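Local coordinates for protein 3',5'-cyclic-nucleotide phosphodiesterase 1 (Saccharomyces cerevisiae, PDB 4OJV) that belongs to the class-II phosphodiesterase family and carries two zinc ions in a fold of the metallo-hydrolase type, assembled as a pair of chains, at residues Glu5-Gly10 with Lys92-Ser97; Phe23-Ala28 with Asp237-Cys242; Tyr45-Met50 with Lys88-Ser93. All coordinates share one frame; numbering follows the deposited sequence.

Contact 1 of 3, residues Glu5-Gly10 with Lys92-Ser97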
loop_
_atom_site.group_PDB
_atom_site.type_symbol
_atom_site.label_atom_id
_atom_site.label_comp_id
_atom_site.label_asym_id
_atom_site.label_seq_id
_atom_site.Cartn_x
_atom_site.Cartn_y
_atom_site.Cartn_z
ATOM N N GLU A 5 18.141 -17.434 -2.331
ATOM C CA GLU A 5 18.198 -15.978 -2.383
ATOM C C GLU A 5 16.841 -15.432 -1.960
ATOM O O GLU A 5 15.806 -15.814 -2.524
ATOM C CB GLU A 5 18.551 -15.472 -3.782
ATOM C CG GLU A 5 19.967 -15.828 -4.201
ATOM C CD GLU A 5 20.316 -15.424 -5.628
ATOM O OE1 GLU A 5 21.444 -15.754 -6.062
ATOM O OE2 GLU A 5 19.481 -14.790 -6.308
ATOM N N ILE A 6 16.850 -14.554 -0.961
ATOM C CA ILE A 6 15.618 -13.976 -0.427
ATOM C C ILE A 6 15.669 -12.469 -0.622
ATOM O O ILE A 6 16.515 -11.798 -0.027
ATOM C CB ILE A 6 15.426 -14.283 1.073
ATOM C CG1 ILE A 6 15.482 -15.796 1.356
ATOM C CG2 ILE A 6 14.113 -13.674 1.558
ATOM C CD1 ILE A 6 15.290 -16.136 2.822
ATOM N N THR A 7 14.780 -11.939 -1.460
ATOM C CA THR A 7 14.690 -10.500 -1.658
ATOM C C THR A 7 13.643 -9.956 -0.688
ATOM O O THR A 7 12.483 -10.360 -0.734
ATOM C CB THR A 7 14.279 -10.135 -3.096
ATOM O OG1 THR A 7 15.059 -10.875 -4.043
ATOM C CG2 THR A 7 14.482 -8.647 -3.334
ATOM N N ILE A 8 14.055 -9.042 0.177
ATOM C CA ILE A 8 13.139 -8.424 1.129
ATOM C C ILE A 8 12.459 -7.239 0.455
ATOM O O ILE A 8 13.061 -6.177 0.314
ATOM C CB ILE A 8 13.864 -7.963 2.409
ATOM C CG1 ILE A 8 14.748 -9.084 2.971
ATOM C CG2 ILE A 8 12.848 -7.461 3.431
ATOM C CD1 ILE A 8 14.012 -10.285 3.498
ATOM N N LEU A 9 11.227 -7.430 -0.013
ATOM C CA LEU A 9 10.483 -6.313 -0.593
ATOM C C LEU A 9 9.848 -5.456 0.479
ATOM O O LEU A 9 9.795 -4.230 0.352
ATOM C CB LEU A 9 9.430 -6.778 -1.599
ATOM C CG LEU A 9 9.958 -7.459 -2.855
ATOM C CD1 LEU A 9 8.828 -7.695 -3.837
ATOM C CD2 LEU A 9 11.078 -6.670 -3.528
ATOM N N GLY A 10 9.356 -6.097 1.533
ATOM C CA GLY A 10 8.719 -5.369 2.614
ATOM C C GLY A 10 8.845 -6.122 3.914
ATOM O O GLY A 10 8.634 -7.343 3.967
ATOM N N LYS A 92 22.584 -10.478 -8.758
ATOM C CA LYS A 92 23.115 -10.534 -10.111
ATOM C C LYS A 92 22.350 -11.549 -10.958
ATOM O O LYS A 92 22.050 -11.291 -12.119
ATOM C CB LYS A 92 24.620 -10.861 -10.112
ATOM C CG LYS A 92 25.497 -9.936 -9.273
ATOM C CD LYS A 92 25.195 -8.462 -9.508
ATOM C CE LYS A 92 25.638 -7.619 -8.322
ATOM N NZ LYS A 92 24.993 -6.275 -8.324
ATOM N N SER A 93 22.026 -12.702 -10.381
ATOM C CA SER A 93 21.383 -13.744 -11.176
ATOM C C SER A 93 19.926 -13.410 -11.496
ATOM O O SER A 93 19.471 -13.719 -12.599
ATOM C CB SER A 93 21.532 -15.118 -10.541
ATOM O OG SER A 93 20.858 -15.181 -9.308
ATOM N N LEU A 94 19.214 -12.771 -10.558
ATOM C CA LEU A 94 17.852 -12.279 -10.827
ATOM C C LEU A 94 17.893 -11.253 -11.968
ATOM O O LEU A 94 17.082 -11.309 -12.895
ATOM C CB LEU A 94 17.203 -11.684 -9.561
ATOM C CG LEU A 94 15.688 -11.365 -9.533
ATOM C CD1 LEU A 94 15.170 -11.277 -8.107
ATOM C CD2 LEU A 94 15.344 -10.078 -10.269
ATOM N N LEU A 95 18.857 -10.337 -11.909
ATOM C CA LEU A 95 19.008 -9.312 -12.948
ATOM C C LEU A 95 19.399 -9.900 -14.308
ATOM O O LEU A 95 19.021 -9.357 -15.352
ATOM C CB LEU A 95 20.025 -8.256 -12.514
ATOM C CG LEU A 95 19.558 -7.346 -11.377
ATOM C CD1 LEU A 95 20.733 -6.562 -10.819
ATOM C CD2 LEU A 95 18.456 -6.405 -11.839
ATOM N N GLN A 96 20.143 -11.008 -14.293
ATOM C CA GLN A 96 20.588 -11.660 -15.528
ATOM C C GLN A 96 19.428 -12.119 -16.412
ATOM O O GLN A 96 19.569 -12.155 -17.635
ATOM C CB GLN A 96 21.544 -12.822 -15.224
ATOM C CG GLN A 96 22.320 -13.365 -16.423
ATOM C CD GLN A 96 23.197 -12.326 -17.117
ATOM O OE1 GLN A 96 23.434 -12.413 -18.322
ATOM N NE2 GLN A 96 23.686 -11.348 -16.360
ATOM N N SER A 97 18.281 -12.446 -15.806
ATOM C CA SER A 97 17.100 -12.850 -16.580
ATOM C C SER A 97 16.588 -11.732 -17.497
ATOM O O SER A 97 15.933 -12.001 -18.504
ATOM C CB SER A 97 15.974 -13.360 -15.674
ATOM O OG SER A 97 15.405 -12.307 -14.920
HETATM O O HOH W 1 22.930 -14.041 -7.748
#
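Glu5 leaves strand 4-8 and reaches the first turn of helix 92-96, where its carboxylate meets Ser93. Its CG lies beside the backbone N (chi1 -67°), and the chain stays extended beyond that point, which lets the carboxylate span the gap to Ser93. OE1 comes within 3.3 Å of Ser93 OG. A water secures the approach: it donates to Glu5 OE1 at 2.8 Å and accepts from Ser93 N at 3.1 Å, using an N-H at the start of the helix. OE2 is hydrogen-bonded to Ser91 OG and salt-bridged to Lys26, whose amine also bonds Ser93 OG, while OE1 receives the N-H of Arg29. This concentration of polar partners on a buried acid would be expected to hold it in its charged form. One residue on, Leu94 turns inward and lays a methyl against the Thr7 hydroxyl. Its CD1 stops 4.1 Å from Thr7 OG1, the two side chains crossing at about a right angle. Strand 4-8 lies between strands 22-27 and 365-368 of the mixed sheet, and helix 92-96 covers it at the Glu5 end. Helix 44-53 packs against both, Met50 on Thr7 of the strand and Leu51 on Leu95 of the helix.

Contact 2 of 3, residues Phe23-Ala28 with Asp237-Cys242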
loop_
_atom_site.group_PDB
_atom_site.type_symbol
_atom_site.label_atom_id
_atom_site.label_comp_id
_atom_site.label_asym_id
_atom_site.label_seq_id
_atom_site.Cartn_x
_atom_site.Cartn_y
_atom_site.Cartn_z
ATOM N N PHE A 23 8.279 -11.253 0.757
ATOM C CA PHE A 23 9.632 -11.757 0.503
ATOM C C PHE A 23 9.622 -12.526 -0.803
ATOM O O PHE A 23 8.723 -13.331 -1.037
ATOM C CB PHE A 23 10.076 -12.670 1.656
ATOM C CG PHE A 23 9.785 -12.100 3.015
ATOM C CD1 PHE A 23 10.402 -10.933 3.459
ATOM C CD2 PHE A 23 8.866 -12.717 3.849
ATOM C CE1 PHE A 23 10.106 -10.406 4.709
ATOM C CE2 PHE A 23 8.569 -12.196 5.097
ATOM C CZ PHE A 23 9.192 -11.041 5.531
ATOM N N ILE A 24 10.591 -12.274 -1.677
ATOM C CA ILE A 24 10.743 -13.029 -2.918
ATOM C C ILE A 24 11.805 -14.106 -2.712
ATOM O O ILE A 24 12.856 -13.841 -2.123
ATOM C CB ILE A 24 11.147 -12.098 -4.084
ATOM C CG1 ILE A 24 10.102 -11.001 -4.311
ATOM C CG2 ILE A 24 11.442 -12.890 -5.355
ATOM C CD1 ILE A 24 8.722 -11.508 -4.634
ATOM N N LEU A 25 11.534 -15.308 -3.212
ATOM C CA LEU A 25 12.469 -16.428 -3.104
ATOM C C LEU A 25 12.838 -16.965 -4.471
ATOM O O LEU A 25 11.976 -17.082 -5.353
ATOM C CB LEU A 25 11.837 -17.582 -2.330
ATOM C CG LEU A 25 11.167 -17.314 -0.986
ATOM C CD1 LEU A 25 10.585 -18.596 -0.412
ATOM C CD2 LEU A 25 12.144 -16.688 -0.009
ATOM N N LYS A 26 14.106 -17.343 -4.624
ATOM C CA LYS A 26 14.548 -18.116 -5.779
ATOM C C LYS A 26 15.778 -18.926 -5.382
ATOM O O LYS A 26 16.441 -18.617 -4.391
ATOM C CB LYS A 26 14.854 -17.214 -6.983
ATOM C CG LYS A 26 16.016 -16.247 -6.762
ATOM C CD LYS A 26 16.348 -15.429 -8.014
ATOM C CE LYS A 26 17.133 -16.203 -9.069
ATOM N NZ LYS A 26 18.489 -16.633 -8.613
ATOM N N PRO A 27 16.108 -19.967 -6.166
ATOM C CA PRO A 27 17.357 -20.675 -5.922
ATOM C C PRO A 27 18.545 -19.744 -6.126
ATOM O O PRO A 27 18.505 -18.851 -6.978
ATOM C CB PRO A 27 17.357 -21.765 -7.001
ATOM C CG PRO A 27 15.917 -21.974 -7.330
ATOM C CD PRO A 27 15.323 -20.595 -7.246
ATOM N N ALA A 28 19.602 -19.954 -5.350
ATOM C CA ALA A 28 20.820 -19.179 -5.528
ATOM C C ALA A 28 21.425 -19.392 -6.915
ATOM O O ALA A 28 21.352 -20.492 -7.481
ATOM C CB ALA A 28 21.828 -19.530 -4.453
ATOM N N ASP A 237 18.592 -28.394 2.310
ATOM C CA ASP A 237 18.545 -27.120 3.034
ATOM C C ASP A 237 17.144 -26.521 3.024
ATOM O O ASP A 237 16.408 -26.638 2.041
ATOM C CB ASP A 237 19.536 -26.113 2.459
ATOM C CG ASP A 237 20.974 -26.382 2.873
ATOM O OD1 ASP A 237 21.245 -27.351 3.621
ATOM O OD2 ASP A 237 21.835 -25.596 2.435
ATOM N N CYS A 238 16.788 -25.887 4.138
ATOM C CA CYS A 238 15.467 -25.307 4.329
ATOM C C CYS A 238 15.537 -23.882 4.838
ATOM O O CYS A 238 16.485 -23.488 5.527
ATOM C CB CYS A 238 14.678 -26.097 5.367
ATOM S SG CYS A 238 14.460 -27.836 4.976
ATOM N N ILE A 239 14.496 -23.120 4.518
ATOM C CA ILE A 239 14.226 -21.862 5.198
ATOM C C ILE A 239 12.790 -21.892 5.708
ATOM O O ILE A 239 11.933 -22.565 5.137
ATOM C CB ILE A 239 14.467 -20.629 4.295
ATOM C CG1 ILE A 239 13.687 -20.759 2.975
ATOM C CG2 ILE A 239 15.961 -20.391 4.087
ATOM C CD1 ILE A 239 13.685 -19.513 2.118
ATOM N N ILE A 240 12.547 -21.164 6.791
ATOM C CA ILE A 240 11.216 -21.025 7.367
ATOM C C ILE A 240 10.821 -19.562 7.214
ATOM O O ILE A 240 11.566 -18.676 7.618
ATOM C CB ILE A 240 11.200 -21.420 8.858
ATOM C CG1 ILE A 240 11.565 -22.898 9.022
ATOM C CG2 ILE A 240 9.846 -21.114 9.494
ATOM C CD1 ILE A 240 11.839 -23.320 10.455
ATOM N N VAL A 241 9.666 -19.318 6.602
ATOM C CA VAL A 241 9.202 -17.954 6.374
ATOM C C VAL A 241 7.830 -17.838 7.024
ATOM O O VAL A 241 6.896 -18.548 6.643
ATOM C CB VAL A 241 9.163 -17.589 4.869
ATOM C CG1 VAL A 241 8.855 -16.113 4.702
ATOM C CG2 VAL A 241 10.486 -17.919 4.185
ATOM N N CYS A 242 7.707 -16.922 7.982
ATOM C CA CYS A 242 6.562 -16.908 8.898
ATOM C C CYS A 242 5.577 -15.780 8.648
ATOM O O CYS A 242 5.957 -14.644 8.337
ATOM C CB CYS A 242 7.053 -16.780 10.345
ATOM S SG CYS A 242 8.195 -18.075 10.869
#
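Strands 22-27 and 238-242 face each other from two different sheets and run in roughly opposite directions, with Phe23 CA 8.5 Å from Val241 CA and Leu25 CA 10.1 Å from Ile239 CA. That spacing leaves room for a single layer of side chains from each strand, and alternate residues fill it. Phe23 and Val241 slide past one another, heading opposite ways. The methyl CG1 of Val241 approaches the ring obliquely, 3.5 Å from Phe23 CD2 and 3.9 Å from Phe23 CE2, and it is put there by a chi1 of -172° that sets it opposite the backbone N. Leu25 and Ile239 behave differently: they reach for each other tip to tip. The CD1 methyl of Ile239 fits against both ends of the leucine fork, 3.9 Å from Leu25 CD2 and 4.1 Å from Leu25 CD1. Phe230, on the strand beside 238-242, touches both Leu25 and Ile239, while Ile8 and Leu277 pack on Phe23. Between the inward residues, Ile24 turns to the other face of its sheet, as does Lys26. The zinc site lies nearby: the Phe23 side chain is about 10 Å from a zinc ion, and Asp244, which binds both zincs, follows just after strand 238-242. Across the contact itself everything is hydrocarbon, so the sheets are joined here by close packing and exclusion of water, in the manner of the central sandwich of metallo-hydrolase folds.

Contact 3 of 3, residues Tyr45-Met50 with Lys88-Ser93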
loop_
_atom_site.group_PDB
_atom_site.type_symbol
_atom_site.label_atom_id
_atom_site.label_comp_id
_atom_site.label_asym_id
_atom_site.label_seq_id
_atom_site.Cartn_x
_atom_site.Cartn_y
_atom_site.Cartn_z
ATOM N N TYR A 45 6.058 -1.862 -6.896
ATOM C CA TYR A 45 6.624 -0.568 -6.547
ATOM C C TYR A 45 8.028 -0.748 -5.986
ATOM O O TYR A 45 8.958 -0.001 -6.323
ATOM C CB TYR A 45 5.707 0.157 -5.552
ATOM C CG TYR A 45 6.031 1.610 -5.333
ATOM C CD1 TYR A 45 7.120 1.983 -4.548
ATOM C CD2 TYR A 45 5.242 2.616 -5.891
ATOM C CE1 TYR A 45 7.424 3.321 -4.326
ATOM C CE2 TYR A 45 5.536 3.953 -5.675
ATOM C CZ TYR A 45 6.625 4.298 -4.895
ATOM O OH TYR A 45 6.917 5.625 -4.675
ATOM N N GLN A 46 8.186 -1.750 -5.131
ATOM C CA GLN A 46 9.468 -1.972 -4.496
ATOM C C GLN A 46 10.496 -2.581 -5.447
ATOM O O GLN A 46 11.675 -2.209 -5.407
ATOM C CB GLN A 46 9.300 -2.822 -3.234
ATOM C CG GLN A 46 10.555 -2.944 -2.366
ATOM C CD GLN A 46 11.291 -1.632 -2.098
ATOM O OE1 GLN A 46 10.685 -0.591 -1.834
ATOM N NE2 GLN A 46 12.617 -1.684 -2.164
ATOM N N LEU A 47 10.059 -3.482 -6.322
ATOM C CA LEU A 47 10.935 -3.986 -7.375
ATOM C C LEU A 47 11.482 -2.837 -8.214
ATOM O O LEU A 47 12.680 -2.793 -8.516
ATOM C CB LEU A 47 10.204 -4.992 -8.256
ATOM C CG LEU A 47 9.926 -6.337 -7.583
ATOM C CD1 LEU A 47 8.923 -7.145 -8.386
ATOM C CD2 LEU A 47 11.206 -7.134 -7.364
ATOM N N ARG A 48 10.617 -1.891 -8.559
ATOM C CA ARG A 48 11.043 -0.737 -9.343
ATOM C C ARG A 48 12.112 0.083 -8.613
ATOM O O ARG A 48 13.105 0.496 -9.223
ATOM C CB ARG A 48 9.850 0.145 -9.681
ATOM C CG ARG A 48 10.169 1.248 -10.682
ATOM C CD ARG A 48 8.917 1.996 -11.079
ATOM N NE ARG A 48 8.346 2.696 -9.934
ATOM C CZ ARG A 48 7.182 3.339 -9.929
ATOM N NH1 ARG A 48 6.421 3.386 -11.016
ATOM N NH2 ARG A 48 6.774 3.939 -8.820
ATOM N N GLU A 49 11.908 0.317 -7.316
ATOM C CA GLU A 49 12.880 1.055 -6.507
ATOM C C GLU A 49 14.235 0.381 -6.526
ATOM O O GLU A 49 15.271 1.042 -6.642
ATOM C CB GLU A 49 12.394 1.166 -5.062
ATOM C CG GLU A 49 11.300 2.198 -4.833
ATOM C CD GLU A 49 11.696 3.596 -5.272
ATOM O OE1 GLU A 49 12.781 4.084 -4.874
ATOM O OE2 GLU A 49 10.910 4.214 -6.011
ATOM N N MET A 50 14.224 -0.945 -6.416
ATOM C CA MET A 50 15.454 -1.710 -6.353
ATOM C C MET A 50 16.163 -1.705 -7.698
ATOM O O MET A 50 17.391 -1.731 -7.735
ATOM C CB MET A 50 15.185 -3.132 -5.850
ATOM C CG MET A 50 14.659 -3.168 -4.418
ATOM S SD MET A 50 14.303 -4.819 -3.785
ATOM C CE MET A 50 15.950 -5.500 -3.786
ATOM N N LYS A 88 22.758 -5.068 -1.173
ATOM C CA LYS A 88 21.747 -4.110 -1.583
ATOM C C LYS A 88 21.289 -4.439 -2.991
ATOM O O LYS A 88 22.098 -4.801 -3.851
ATOM C CB LYS A 88 22.315 -2.688 -1.545
ATOM C CG LYS A 88 21.287 -1.609 -1.840
ATOM C CD LYS A 88 21.883 -0.212 -1.786
ATOM C CE LYS A 88 20.806 0.823 -2.062
ATOM N NZ LYS A 88 21.262 2.211 -1.781
ATOM N N GLY A 89 19.989 -4.303 -3.227
ATOM C CA GLY A 89 19.417 -4.486 -4.544
ATOM C C GLY A 89 19.096 -5.922 -4.889
ATOM O O GLY A 89 19.171 -6.822 -4.039
ATOM N N LEU A 90 18.693 -6.120 -6.138
ATOM C CA LEU A 90 18.397 -7.442 -6.663
ATOM C C LEU A 90 19.700 -8.169 -6.961
ATOM O O LEU A 90 20.719 -7.537 -7.262
ATOM C CB LEU A 90 17.541 -7.332 -7.927
ATOM C CG LEU A 90 16.190 -6.638 -7.730
ATOM C CD1 LEU A 90 15.581 -6.223 -9.060
ATOM C CD2 LEU A 90 15.218 -7.497 -6.934
ATOM N N SER A 91 19.668 -9.490 -6.890
ATOM C CA SER A 91 20.873 -10.280 -7.085
ATOM C C SER A 91 21.298 -10.238 -8.538
ATOM O O SER A 91 20.478 -10.017 -9.439
ATOM C CB SER A 91 20.666 -11.732 -6.664
ATOM O OG SER A 91 19.879 -12.426 -7.617
ATOM N N LYS A 92 22.584 -10.478 -8.758
ATOM C CA LYS A 92 23.115 -10.534 -10.111
ATOM C C LYS A 92 22.350 -11.549 -10.958
ATOM O O LYS A 92 22.050 -11.291 -12.119
ATOM C CB LYS A 92 24.620 -10.861 -10.112
ATOM C CG LYS A 92 25.497 -9.936 -9.273
ATOM C CD LYS A 92 25.195 -8.462 -9.508
ATOM C CE LYS A 92 25.638 -7.619 -8.322
ATOM N NZ LYS A 92 24.993 -6.275 -8.324
ATOM N N SER A 93 22.026 -12.702 -10.381
ATOM C CA SER A 93 21.383 -13.744 -11.176
ATOM C C SER A 93 19.926 -13.410 -11.496
ATOM O O SER A 93 19.471 -13.719 -12.599
ATOM C CB SER A 93 21.532 -15.118 -10.541
ATOM O OG SER A 93 20.858 -15.181 -9.308
HETATM O O HOH W 2 18.980 -3.975 -8.026
#
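Met50 touches Leu90 with its CB and both Gly89 and Leu90 with its CE, and its CA comes 5.2 Å from Gly89 CA. Its CB starts the contact, 4.1 Å from Leu90 CG. CG then carries the chain on in an extended run to SD, which faces Thr7 of strand 4-8 and Leu9 just beyond. The last torsion bends (chi3 65°) and swings CE over the flat face of the peptide joining Gly89 to Leu90, with CE 3.4 Å from Gly89 C and 3.5 Å from Gly89 O. The same methyl lies 3.8 Å from Leu90 CD2. That leucine methyl also meets Leu47 CD2 at 4.1 Å; Leu47, about one turn before Met50 on helix 44-53, crosses Leu90 at about a right angle. A water joins the backbones: it donates to Met50 O at 2.8 Å and accepts from Leu90 N at 2.9 Å. Elsewhere on the helix, Tyr45 stacks on Tyr18 of the second subunit. The contact is therefore apolar in its side chains, while a single bridging water satisfies two buried backbone groups that do not bond each other directly.

Overall arrangement
Contacts 1 and 3 are close neighbours, their centres about 6 Å apart, and share Lys92 and Ser93 of helix 92-96. The centre of contact 2 is about 12 Å from that of contact 1 and about 16 Å from that of contact 3. Strands 4-8 and 22-27 adjoin in the mixed sheet, so contacts 1 and 2 depart from one sheet: contact 1 towards the helices, contact 2 towards the second sheet. Along the chain the segments of contacts 1 and 2 alternate, and contact 3 nests inside the loop that contact 2 closes. Together they tie the N-terminal strands to helix 92-96, to helix 44-53, which touches the second subunit, and to strand 238-242, which leads to the zinc ligand Asp244.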